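Linoleate 11-lipoxygenase (Gaeumannomyces graminis, PDB 5FX8) uses a manganese centre to oxygenate linoleic and alpha-linolenic acids to 11S- and 13R-hydroperoxides, the 11S product of linoleate being converted in turn to the 13R form. Local coordinates at residues P173-R178 with V215-Q220; A232-L237 with N279-F284; L260-L265 with L272-M277; P503-K508 with L520-N525. One frame throughout, in Å; residues are numbered along the deposited sequence.

Contact 1. Residues P173-R178 with V215-Q220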
loop_
_atom_site.group_PDB
_atom_site.type_symbol
_atom_site.label_atom_id
_atom_site.label_comp_id
_atom_site.label_asym_id
_atom_site.label_seq_id
_atom_site.Cartn_x
_atom_site.Cartn_y
_atom_site.Cartn_z
ATOM N N PRO A 173 14.993 3.723 5.634
ATOM C CA PRO A 173 16.303 3.237 6.077
ATOM C C PRO A 173 17.243 2.851 4.951
ATOM O O PRO A 173 18.292 2.260 5.209
ATOM C CB PRO A 173 15.908 1.993 6.876
ATOM C CG PRO A 173 14.743 1.473 6.086
ATOM C CD PRO A 173 13.964 2.678 5.681
ATOM N N TYR A 174 16.875 3.140 3.724
ATOM C CA TYR A 174 17.584 2.633 2.579
ATOM C C TYR A 174 18.587 3.618 2.009
ATOM O O TYR A 174 19.182 3.317 0.977
ATOM C CB TYR A 174 16.576 2.229 1.528
ATOM C CG TYR A 174 15.875 0.968 1.870
ATOM C CD1 TYR A 174 16.563 -0.229 1.891
ATOM C CD2 TYR A 174 14.536 0.954 2.167
ATOM C CE1 TYR A 174 15.956 -1.350 2.177
ATOM C CE2 TYR A 174 13.918 -0.197 2.455
ATOM C CZ TYR A 174 14.646 -1.336 2.448
ATOM O OH TYR A 174 14.062 -2.509 2.735
ATOM N N VAL A 175 18.812 4.770 2.651
ATOM C CA VAL A 175 19.667 5.790 2.055
ATOM C C VAL A 175 20.884 6.019 2.944
ATOM O O VAL A 175 21.987 6.234 2.446
ATOM C CB VAL A 175 18.891 7.104 1.742
ATOM C CG1 VAL A 175 18.374 7.808 2.938
ATOM C CG2 VAL A 175 19.747 8.068 0.984
ATOM N N LEU A 176 20.723 5.887 4.249
ATOM C CA LEU A 176 21.805 6.218 5.168
ATOM C C LEU A 176 23.019 5.304 4.982
ATOM O O LEU A 176 22.894 4.119 4.681
ATOM C CB LEU A 176 21.294 6.125 6.601
ATOM C CG LEU A 176 22.281 6.519 7.688
ATOM C CD1 LEU A 176 22.379 8.047 7.751
ATOM C CD2 LEU A 176 21.900 5.884 9.011
ATOM N N LYS A 177 24.206 5.852 5.192
ATOM C CA LYS A 177 25.416 5.080 4.984
ATOM C C LYS A 177 26.500 5.644 5.884
ATOM O O LYS A 177 26.643 6.859 5.983
ATOM C CB LYS A 177 25.818 5.123 3.512
ATOM C CG LYS A 177 27.279 5.217 3.284
ATOM C CD LYS A 177 27.596 6.195 2.153
ATOM C CE LYS A 177 29.080 6.574 2.116
ATOM N NZ LYS A 177 29.332 7.556 1.024
ATOM N N ARG A 178 27.222 4.764 6.575
ATOM C CA ARG A 178 28.305 5.176 7.461
ATOM C C ARG A 178 29.513 5.634 6.657
ATOM O O ARG A 178 29.822 5.076 5.607
ATOM C CB ARG A 178 28.710 4.021 8.369
ATOM C CG ARG A 178 29.675 4.408 9.458
ATOM C CD ARG A 178 30.340 3.202 10.066
ATOM N NE ARG A 178 29.409 2.324 10.763
ATOM C CZ ARG A 178 29.275 2.244 12.080
ATOM N NH1 ARG A 178 30.017 2.977 12.875
ATOM N NH2 ARG A 178 28.390 1.420 12.596
ATOM N N VAL A 215 23.552 11.054 4.576
ATOM C CA VAL A 215 22.491 10.895 3.594
ATOM C C VAL A 215 22.756 11.877 2.467
ATOM O O VAL A 215 22.827 13.085 2.698
ATOM C CB VAL A 215 21.112 11.142 4.200
ATOM C CG1 VAL A 215 20.041 11.058 3.119
ATOM C CG2 VAL A 215 20.865 10.157 5.279
ATOM N N ASP A 216 22.874 11.373 1.252
ATOM C CA ASP A 216 23.274 12.187 0.107
ATOM C C ASP A 216 22.118 12.273 -0.882
ATOM O O ASP A 216 21.976 11.404 -1.738
ATOM C CB ASP A 216 24.522 11.601 -0.562
ATOM C CG ASP A 216 25.223 12.591 -1.481
ATOM O OD1 ASP A 216 24.579 13.528 -1.939
ATOM O OD2 ASP A 216 26.422 12.452 -1.752
ATOM N N HIS A 217 21.311 13.325 -0.815
ATOM C CA HIS A 217 20.327 13.578 -1.859
ATOM C C HIS A 217 20.789 14.620 -2.867
ATOM O O HIS A 217 19.956 15.245 -3.515
ATOM C CB HIS A 217 18.997 14.017 -1.262
ATOM C CG HIS A 217 18.327 12.954 -0.470
ATOM N ND1 HIS A 217 18.350 11.637 -0.846
ATOM C CD2 HIS A 217 17.663 13.001 0.703
ATOM C CE1 HIS A 217 17.707 10.916 0.050
ATOM N NE2 HIS A 217 17.284 11.719 1.003
ATOM N N SER A 218 22.092 14.819 -3.017
ATOM C CA SER A 218 22.580 15.900 -3.850
ATOM C C SER A 218 22.357 15.637 -5.331
ATOM O O SER A 218 22.389 16.578 -6.116
ATOM C CB SER A 218 24.051 16.117 -3.575
ATOM O OG SER A 218 24.748 14.942 -3.922
ATOM N N TYR A 219 22.143 14.388 -5.730
ATOM C CA TYR A 219 21.829 14.081 -7.119
ATOM C C TYR A 219 20.574 14.804 -7.605
ATOM O O TYR A 219 20.411 14.989 -8.812
ATOM C CB TYR A 219 21.668 12.561 -7.287
ATOM C CG TYR A 219 21.618 12.091 -8.718
ATOM C CD1 TYR A 219 22.783 11.826 -9.419
ATOM C CD2 TYR A 219 20.401 11.907 -9.377
ATOM C CE1 TYR A 219 22.756 11.405 -10.731
ATOM C CE2 TYR A 219 20.355 11.490 -10.702
ATOM C CZ TYR A 219 21.543 11.241 -11.379
ATOM O OH TYR A 219 21.526 10.821 -12.704
ATOM N N GLN A 220 19.677 15.203 -6.708
ATOM C CA GLN A 220 18.484 15.913 -7.142
ATOM C C GLN A 220 18.780 17.350 -7.572
ATOM O O GLN A 220 17.880 18.070 -7.988
ATOM C CB GLN A 220 17.426 15.893 -6.039
ATOM C CG GLN A 220 16.999 14.513 -5.636
ATOM C CD GLN A 220 16.062 14.479 -4.445
ATOM O OE1 GLN A 220 15.247 15.380 -4.227
ATOM N NE2 GLN A 220 16.195 13.436 -3.648
#
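Val175 lies against Val215 and His217, and all contacts between the two segments are apolar. The CB of Val175 points at residues 215-220, and its two methyls divide the work. CG1 meets Val215 CG1 at 3.7 Å. CG2 reaches the same Val215 methyl and also His217 CE1, 3.6 Å away, which it approaches obliquely to the imidazole. This branch stands anti to the backbone N, while CG1 sits between N and the carbonyl carbon (chi1 65°); in this way both methyls face the partner segment. Val215 turns its other branch to Leu176, with CG2 touching Leu176 CD1 at 3.6 Å. Leu176 sets out from its CA away from Val215, but its chain carries CD1 back to that methyl.

Within residues 215-220, Val215 CG1 also rests over one face of the His217 ring, toward the rim. The ring thus has a methyl on that face and another at CE1. Its NE2 is held by a hydrogen bond to Asp282 of helix 268-305. Asp216 OD1 accepts from Ser218 N at 3.0 Å, an Asx turn that starts at the last residue of the strand.

Lys177 pairs through its backbone with Leu214, and Val215 with Gly236. The contact is therefore a hydrophobic join at the edge of the antiparallel five-stranded sheet, where the chain entering outermost strand 177-178 borders strand 212-216.

Contact 2. Residues A232-L237 with N279-F284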
loop_
_atom_site.group_PDB
_atom_site.type_symbol
_atom_site.label_atom_id
_atom_site.label_comp_id
_atom_site.label_asym_id
_atom_site.label_seq_id
_atom_site.Cartn_x
_atom_site.Cartn_y
_atom_site.Cartn_z
ATOM N N ALA A 232 15.526 21.639 -2.724
ATOM C CA ALA A 232 16.967 21.678 -2.527
ATOM C C ALA A 232 17.579 20.383 -3.049
ATOM O O ALA A 232 16.956 19.667 -3.829
ATOM C CB ALA A 232 17.292 21.934 -1.052
ATOM N N ALA A 233 18.810 20.094 -2.641
ATOM C CA ALA A 233 19.440 18.812 -2.930
ATOM C C ALA A 233 20.286 18.450 -1.701
ATOM O O ALA A 233 21.513 18.433 -1.703
ATOM C CB ALA A 233 20.256 18.866 -4.217
ATOM N N CYS A 234 19.606 18.157 -0.600
ATOM C CA CYS A 234 20.268 18.161 0.695
ATOM C C CYS A 234 21.209 16.981 0.871
ATOM O O CYS A 234 20.953 15.868 0.410
ATOM C CB CYS A 234 19.243 18.153 1.812
ATOM S SG CYS A 234 18.412 19.714 1.958
ATOM N N GLN A 235 22.321 17.248 1.523
ATOM C CA GLN A 235 23.152 16.227 2.119
ATOM C C GLN A 235 22.998 16.407 3.611
ATOM O O GLN A 235 23.148 17.517 4.114
ATOM C CB GLN A 235 24.609 16.377 1.713
ATOM C CG GLN A 235 24.859 16.198 0.269
ATOM C CD GLN A 235 26.305 16.346 -0.047
ATOM O OE1 GLN A 235 26.926 15.435 -0.587
ATOM N NE2 GLN A 235 26.868 17.488 0.296
ATOM N N GLY A 236 22.661 15.330 4.308
ATOM C CA GLY A 236 22.531 15.347 5.748
ATOM C C GLY A 236 23.670 14.558 6.368
ATOM O O GLY A 236 23.965 13.439 5.945
ATOM N N LEU A 237 24.309 15.167 7.359
ATOM C CA LEU A 237 25.371 14.543 8.126
ATOM C C LEU A 237 24.833 14.210 9.507
ATOM O O LEU A 237 24.244 15.067 10.173
ATOM C CB LEU A 237 26.564 15.469 8.232
ATOM C CG LEU A 237 27.933 14.890 8.495
ATOM C CD1 LEU A 237 28.263 13.862 7.467
ATOM C CD2 LEU A 237 28.892 16.041 8.392
ATOM N N ASN A 279 13.562 16.608 4.396
ATOM C CA ASN A 279 12.490 15.627 4.349
ATOM C C ASN A 279 11.806 15.606 2.986
ATOM O O ASN A 279 11.289 14.567 2.559
ATOM C CB ASN A 279 11.499 15.908 5.455
ATOM C CG ASN A 279 12.031 15.511 6.808
ATOM O OD1 ASN A 279 12.899 14.667 6.918
ATOM N ND2 ASN A 279 11.511 16.124 7.845
ATOM N N ASN A 280 11.800 16.747 2.305
ATOM C CA ASN A 280 11.306 16.840 0.947
ATOM C C ASN A 280 12.167 16.023 -0.004
ATOM O O ASN A 280 11.656 15.277 -0.859
ATOM C CB ASN A 280 11.301 18.314 0.567
ATOM C CG ASN A 280 10.786 18.561 -0.800
ATOM O OD1 ASN A 280 11.537 18.841 -1.717
ATOM N ND2 ASN A 280 9.494 18.468 -0.946
ATOM N N ASN A 281 13.485 16.154 0.127
ATOM C CA ASN A 281 14.359 15.365 -0.726
ATOM C C ASN A 281 14.263 13.873 -0.411
ATOM O O ASN A 281 14.288 13.036 -1.318
ATOM C CB ASN A 281 15.788 15.863 -0.595
ATOM C CG ASN A 281 15.951 17.270 -1.081
ATOM O OD1 ASN A 281 16.605 18.090 -0.446
ATOM N ND2 ASN A 281 15.351 17.567 -2.220
ATOM N N ASP A 282 14.133 13.527 0.866
ATOM C CA ASP A 282 14.019 12.138 1.274
ATOM C C ASP A 282 12.709 11.523 0.805
ATOM O O ASP A 282 12.678 10.354 0.414
ATOM C CB ASP A 282 14.160 12.041 2.789
ATOM C CG ASP A 282 14.484 10.650 3.244
ATOM O OD1 ASP A 282 15.596 10.182 2.936
ATOM O OD2 ASP A 282 13.620 10.020 3.894
ATOM N N LEU A 283 11.622 12.296 0.807
ATOM C CA LEU A 283 10.359 11.788 0.281
ATOM C C LEU A 283 10.460 11.515 -1.215
ATOM O O LEU A 283 10.014 10.465 -1.704
ATOM C CB LEU A 283 9.230 12.772 0.580
ATOM C CG LEU A 283 7.808 12.253 0.311
ATOM C CD1 LEU A 283 7.504 10.860 0.910
ATOM C CD2 LEU A 283 6.804 13.259 0.817
ATOM N N PHE A 284 11.039 12.451 -1.963
ATOM C CA PHE A 284 11.262 12.183 -3.372
ATOM C C PHE A 284 12.049 10.898 -3.554
ATOM O O PHE A 284 11.716 10.069 -4.411
ATOM C CB PHE A 284 11.994 13.358 -3.991
ATOM C CG PHE A 284 12.416 13.143 -5.403
ATOM C CD1 PHE A 284 13.656 12.593 -5.700
ATOM C CD2 PHE A 284 11.598 13.538 -6.436
ATOM C CE1 PHE A 284 14.036 12.421 -6.989
ATOM C CE2 PHE A 284 11.977 13.373 -7.718
ATOM C CZ PHE A 284 13.189 12.818 -8.009
#
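The backbone of residues 232-234 passes beside helix 268-305 before entering strand 235-241, coming nearest at Ala233 and Asn281, whose CA atoms are 6.5 Å apart. One side chain spans the gap. Asn281 points from the helix at this backbone and uses both ends of its amide. Its OD1 accepts from Cys234 N at 3.0 Å, a fairly straight bond with an N-H...O angle of 160°. Its ND2 donates to Ala232 O at 3.1 Å, and this bond is more bent, at 136°.

Neither bond is coplanar with its acceptor. Cys234 N lies above the carbonyl plane of OD1, and ND2 likewise stands above the peptide carbonyl plane of Ala232. With CG beside its own backbone N (chi1 -64°), the amide is carried out from the helix to bracket Ala233. That residue turns its methyl away. Cys234 instead points toward the helix and places SG 3.4 Å from Asn281 OD1. The methyl of Ala232 lies near the same oxygen, with CB 4.0 Å from OD1.

ND2 has a further acceptor in Gln220 OE1. On the strand side, Cys234 also pairs through its backbone with His217.

All four touching residues are buried. A single neutral amide serves one peptide N-H and one peptide carbonyl here. Bonds at both its ends restrict rotation of that amide, and the chain entering the sheet is tied to the helix without any charge.

Contact 3. Residues L260-L265 with L272-M277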
loop_
_atom_site.group_PDB
_atom_site.type_symbol
_atom_site.label_atom_id
_atom_site.label_comp_id
_atom_site.label_asym_id
_atom_site.label_seq_id
_atom_site.Cartn_x
_atom_site.Cartn_y
_atom_site.Cartn_z
ATOM N N LEU A 260 23.785 26.989 1.513
ATOM C CA LEU A 260 24.051 27.185 2.924
ATOM C C LEU A 260 24.171 25.847 3.653
ATOM O O LEU A 260 23.701 24.809 3.190
ATOM C CB LEU A 260 22.946 28.026 3.550
ATOM C CG LEU A 260 22.756 29.411 2.950
ATOM C CD1 LEU A 260 21.681 30.127 3.709
ATOM C CD2 LEU A 260 24.030 30.160 3.046
ATOM N N THR A 261 24.799 25.887 4.822
ATOM C CA THR A 261 24.926 24.728 5.696
ATOM C C THR A 261 24.287 25.066 7.031
ATOM O O THR A 261 24.715 26.001 7.701
ATOM C CB THR A 261 26.390 24.332 5.898
ATOM O OG1 THR A 261 27.039 24.190 4.633
ATOM C CG2 THR A 261 26.478 23.009 6.605
ATOM N N TYR A 262 23.281 24.307 7.421
ATOM C CA TYR A 262 22.567 24.520 8.669
ATOM C C TYR A 262 22.981 23.513 9.741
ATOM O O TYR A 262 23.532 22.445 9.467
ATOM C CB TYR A 262 21.062 24.420 8.446
ATOM C CG TYR A 262 20.500 25.416 7.478
ATOM C CD1 TYR A 262 20.499 25.165 6.115
ATOM C CD2 TYR A 262 19.930 26.585 7.929
ATOM C CE1 TYR A 262 19.977 26.055 5.256
ATOM C CE2 TYR A 262 19.411 27.470 7.074
ATOM C CZ TYR A 262 19.438 27.206 5.741
ATOM O OH TYR A 262 18.906 28.104 4.871
ATOM N N THR A 263 22.660 23.854 10.977
ATOM C CA THR A 263 23.053 23.065 12.131
ATOM C C THR A 263 21.951 23.256 13.156
ATOM O O THR A 263 21.202 24.233 13.064
ATOM C CB THR A 263 24.429 23.536 12.657
ATOM O OG1 THR A 263 25.474 22.989 11.847
ATOM C CG2 THR A 263 24.667 23.136 14.030
ATOM N N PRO A 264 21.781 22.328 14.108
ATOM C CA PRO A 264 20.887 22.617 15.238
ATOM C C PRO A 264 21.293 23.843 16.057
ATOM O O PRO A 264 20.560 24.212 16.974
ATOM C CB PRO A 264 20.960 21.345 16.080
ATOM C CG PRO A 264 21.317 20.295 15.131
ATOM C CD PRO A 264 22.155 20.911 14.054
ATOM N N LEU A 265 22.424 24.476 15.769
ATOM C CA LEU A 265 22.823 25.717 16.421
ATOM C C LEU A 265 22.408 26.967 15.649
ATOM O O LEU A 265 22.582 28.074 16.162
ATOM C CB LEU A 265 24.344 25.744 16.639
ATOM C CG LEU A 265 24.880 24.700 17.607
ATOM C CD1 LEU A 265 26.333 24.972 17.846
ATOM C CD2 LEU A 265 24.088 24.713 18.905
ATOM N N LEU A 272 14.798 24.206 11.615
ATOM C CA LEU A 272 13.568 23.495 11.312
ATOM C C LEU A 272 13.325 23.453 9.809
ATOM O O LEU A 272 12.964 22.406 9.263
ATOM C CB LEU A 272 12.404 24.133 12.054
ATOM C CG LEU A 272 11.024 23.566 11.757
ATOM C CD1 LEU A 272 10.950 22.103 12.012
ATOM C CD2 LEU A 272 10.004 24.251 12.596
ATOM N N LEU A 273 13.592 24.561 9.113
ATOM C CA LEU A 273 13.383 24.596 7.671
ATOM C C LEU A 273 14.384 23.723 6.944
ATOM O O LEU A 273 14.080 23.186 5.877
ATOM C CB LEU A 273 13.472 26.028 7.143
ATOM C CG LEU A 273 13.092 26.172 5.666
ATOM C CD1 LEU A 273 11.689 25.701 5.457
ATOM C CD2 LEU A 273 13.199 27.589 5.257
ATOM N N ALA A 274 15.587 23.599 7.486
ATOM C CA ALA A 274 16.554 22.707 6.881
ATOM C C ALA A 274 16.074 21.271 6.975
ATOM O O ALA A 274 16.171 20.501 6.010
ATOM C CB ALA A 274 17.903 22.881 7.555
ATOM N N LYS A 275 15.525 20.901 8.128
ATOM C CA LYS A 275 15.010 19.558 8.248
ATOM C C LYS A 275 13.831 19.347 7.324
ATOM O O LYS A 275 13.675 18.258 6.785
ATOM C CB LYS A 275 14.632 19.259 9.688
ATOM C CG LYS A 275 15.814 19.169 10.582
ATOM C CD LYS A 275 15.390 18.701 11.940
ATOM C CE LYS A 275 14.596 19.729 12.677
ATOM N NZ LYS A 275 14.128 19.111 13.928
ATOM N N ILE A 276 13.009 20.372 7.109
ATOM C CA ILE A 276 11.900 20.235 6.173
ATOM C C ILE A 276 12.410 20.046 4.746
ATOM O O ILE A 276 11.894 19.203 3.995
ATOM C CB ILE A 276 10.943 21.435 6.277
ATOM C CG1 ILE A 276 10.269 21.462 7.647
ATOM C CG2 ILE A 276 9.845 21.314 5.250
ATOM C CD1 ILE A 276 9.293 22.567 7.837
ATOM N N MET A 277 13.433 20.802 4.344
ATOM C CA MET A 277 13.955 20.622 2.994
ATOM C C MET A 277 14.534 19.224 2.807
ATOM O O MET A 277 14.309 18.570 1.773
ATOM C CB MET A 277 14.997 21.692 2.688
ATOM C CG MET A 277 14.425 23.068 2.695
ATOM S SD MET A 277 15.587 24.346 2.184
ATOM C CE MET A 277 16.618 24.548 3.615
#
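Tyr262 meets Ala274 and Met277, one helical turn apart, and the contacts across the segments are wholly apolar. The closer one is with Ala274. Its methyl lies 3.6 Å from Tyr262 CB and remains in touch with CG and CD1, so it fits into the angle where the ring leaves CB. Farther out on the ring, Tyr262 CE1 meets the terminal methyl CE of Met277 at 4.0 Å. The Met277 chain bends at its third torsion (chi3 -77°), which turns CE toward the tyrosine. The two side chains cross at about a right angle. Both methyls approach the ring obliquely.

Polar interactions involve neighbours. The Tyr262 ring makes a cation-pi contact with Lys508, whose NZ also hydrogen-bonds to Thr261 O. Thr263 N bonds to Asp266 OD1 in the turn that leads into the helix.

Tyr262 also pairs through its backbone with Ile252 of strand 246-253, and Ala274 touches the Ile252 side chain. This is the packing of a sheet against a helix: outermost strand 261-262 is followed by a short turn, and helix 268-305 then runs back alongside it.

Contact 4. Residues P503-K508 with L520-N525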
loop_
_atom_site.group_PDB
_atom_site.type_symbol
_atom_site.label_atom_id
_atom_site.label_comp_id
_atom_site.label_asym_id
_atom_site.label_seq_id
_atom_site.Cartn_x
_atom_site.Cartn_y
_atom_site.Cartn_z
ATOM N N PRO A 503 10.863 30.050 -2.245
ATOM C CA PRO A 503 12.227 29.804 -2.721
ATOM C C PRO A 503 13.174 29.448 -1.596
ATOM O O PRO A 503 13.031 29.905 -0.461
ATOM C CB PRO A 503 12.620 31.140 -3.361
ATOM C CG PRO A 503 11.360 31.753 -3.703
ATOM C CD PRO A 503 10.386 31.380 -2.644
ATOM N N ILE A 504 14.171 28.646 -1.947
ATOM C CA ILE A 504 15.201 28.247 -0.989
ATOM C C ILE A 504 15.897 29.489 -0.469
ATOM O O ILE A 504 16.441 30.263 -1.276
ATOM C CB ILE A 504 16.222 27.304 -1.646
ATOM C CG1 ILE A 504 15.561 26.019 -2.133
ATOM C CG2 ILE A 504 17.373 27.030 -0.707
ATOM C CD1 ILE A 504 14.772 25.361 -1.113
ATOM N N PRO A 505 15.957 29.697 0.846
ATOM C CA PRO A 505 16.591 30.908 1.386
ATOM C C PRO A 505 18.012 31.133 0.889
ATOM O O PRO A 505 18.730 30.204 0.514
ATOM C CB PRO A 505 16.572 30.669 2.899
ATOM C CG PRO A 505 15.424 29.712 3.112
ATOM C CD PRO A 505 15.405 28.832 1.906
ATOM N N THR A 506 18.403 32.411 0.883
ATOM C CA THR A 506 19.752 32.835 0.528
ATOM C C THR A 506 20.548 33.385 1.707
ATOM O O THR A 506 21.722 33.707 1.528
ATOM C CB THR A 506 19.708 33.888 -0.583
ATOM O OG1 THR A 506 18.879 34.993 -0.187
ATOM C CG2 THR A 506 19.159 33.290 -1.826
ATOM N N ALA A 507 19.955 33.507 2.893
ATOM C CA ALA A 507 20.670 33.930 4.096
ATOM C C ALA A 507 20.067 33.200 5.287
ATOM O O ALA A 507 19.296 32.259 5.120
ATOM C CB ALA A 507 20.598 35.450 4.270
ATOM N N LYS A 508 20.375 33.656 6.494
ATOM C CA LYS A 508 19.895 32.987 7.702
ATOM C C LYS A 508 18.763 33.784 8.352
ATOM O O LYS A 508 18.870 34.315 9.449
ATOM C CB LYS A 508 21.048 32.761 8.662
ATOM C CG LYS A 508 22.135 31.836 8.125
ATOM C CD LYS A 508 21.616 30.403 7.942
ATOM C CE LYS A 508 22.689 29.423 7.460
ATOM N NZ LYS A 508 23.290 28.620 8.565
ATOM N N LEU A 520 5.085 29.232 7.399
ATOM C CA LEU A 520 4.043 28.664 6.559
ATOM C C LEU A 520 4.297 28.884 5.086
ATOM O O LEU A 520 3.661 28.223 4.269
ATOM C CB LEU A 520 2.690 29.259 6.913
ATOM C CG LEU A 520 2.136 28.910 8.283
ATOM C CD1 LEU A 520 0.933 29.733 8.567
ATOM C CD2 LEU A 520 1.758 27.472 8.331
ATOM N N ALA A 521 5.195 29.790 4.719
ATOM C CA ALA A 521 5.304 30.157 3.318
ATOM C C ALA A 521 5.957 29.065 2.499
ATOM O O ALA A 521 5.754 28.999 1.288
ATOM C CB ALA A 521 6.077 31.456 3.168
ATOM N N TRP A 522 6.749 28.212 3.122
ATOM C CA TRP A 522 7.348 27.135 2.356
ATOM C C TRP A 522 6.413 25.950 2.251
ATOM O O TRP A 522 6.563 25.128 1.355
ATOM C CB TRP A 522 8.686 26.742 2.981
ATOM C CG TRP A 522 9.821 27.726 2.675
ATOM C CD1 TRP A 522 10.727 27.631 1.658
ATOM C CD2 TRP A 522 10.148 28.937 3.381
ATOM N NE1 TRP A 522 11.597 28.696 1.688
ATOM C CE2 TRP A 522 11.258 29.516 2.731
ATOM C CE3 TRP A 522 9.610 29.592 4.496
ATOM C CZ2 TRP A 522 11.837 30.716 3.161
ATOM C CZ3 TRP A 522 10.197 30.789 4.922
ATOM C CH2 TRP A 522 11.286 31.330 4.254
ATOM N N LEU A 523 5.454 25.892 3.070
ATOM C CA LEU A 523 4.629 24.714 3.226
ATOM C C LEU A 523 3.363 24.837 2.400
ATOM O O LEU A 523 2.977 25.928 2.007
ATOM C CB LEU A 523 4.284 24.526 4.705
ATOM C CG LEU A 523 5.439 24.119 5.608
ATOM C CD1 LEU A 523 4.970 24.002 7.010
ATOM C CD2 LEU A 523 5.933 22.773 5.140
ATOM N N PRO A 524 2.675 23.742 2.108
ATOM C CA PRO A 524 1.428 23.862 1.354
ATOM C C PRO A 524 0.365 24.628 2.126
ATOM O O PRO A 524 0.374 24.696 3.356
ATOM C CB PRO A 524 1.013 22.405 1.140
ATOM C CG PRO A 524 1.712 21.657 2.219
ATOM C CD PRO A 524 3.024 22.328 2.327
ATOM N N ASN A 525 -0.572 25.202 1.387
ATOM C CA ASN A 525 -1.716 25.830 2.020
ATOM C C ASN A 525 -2.739 24.757 2.394
ATOM O O ASN A 525 -2.517 23.569 2.196
ATOM C CB ASN A 525 -2.301 26.892 1.106
ATOM C CG ASN A 525 -2.856 26.318 -0.159
ATOM O OD1 ASN A 525 -3.513 25.289 -0.154
ATOM N ND2 ASN A 525 -2.606 26.990 -1.260
#
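Trp522 NE1 donates a hydrogen bond to Pro503 O at 2.9 Å, the one polar link between these two loop segments. Its N-H...O angle is 146°. The oxygen lies at the edge of the indole, near but somewhat tilted from the ring plane, and NE1 stands above the plane of the proline carbonyl. Beside this bond the ring of Pro505 touches the indole obliquely, with Pro505 CG 3.7 Å from Trp522 CZ2 and Pro505 CD near NE1. Pro503 has its CB pointing away and contributes through its carbonyl.

The next shell probably steadies the indole. Trp522 points toward residues 503-508, with CG beside its backbone N (chi1 -77°), and its backbone pairs with Tyr501. Leu273 of helix 268-305 touches both Trp522 and Pro505, while Ile504 packs on Met277 of that helix. Farther along, Lys508 forms a salt bridge with Asp266.

Residues 520-522 have helical backbone angles, and Asn525 provides the N-cap of helix 526-539. The contact is a surface loop closed on itself by a tryptophan N-H bonded to a backbone carbonyl and by proline-aromatic packing, lying over one side of helix 268-305.

How the contacts relate
Contacts 1, 2 and 3 are buried, whereas contact 4 lies at the surface, about 28 Å between its centre and that of the chain. The first three all reach the five-stranded sheet. Contact 1 packs the chain entering one edge strand on its neighbour, contact 3 sets the opposite edge strand on helix 268-305, and contact 2 ties the chain before a middle strand to that helix. Contacts 1 and 2 meet through backbone bonds between strands 212-216 and 235-241. Contact 3 meets contact 4 at several points, and contact 2 touches both. Chemistry varies too: aliphatic and aromatic packing in contacts 1 and 3, amide hydrogen bonding in contact 2, and a mixture in contact 4.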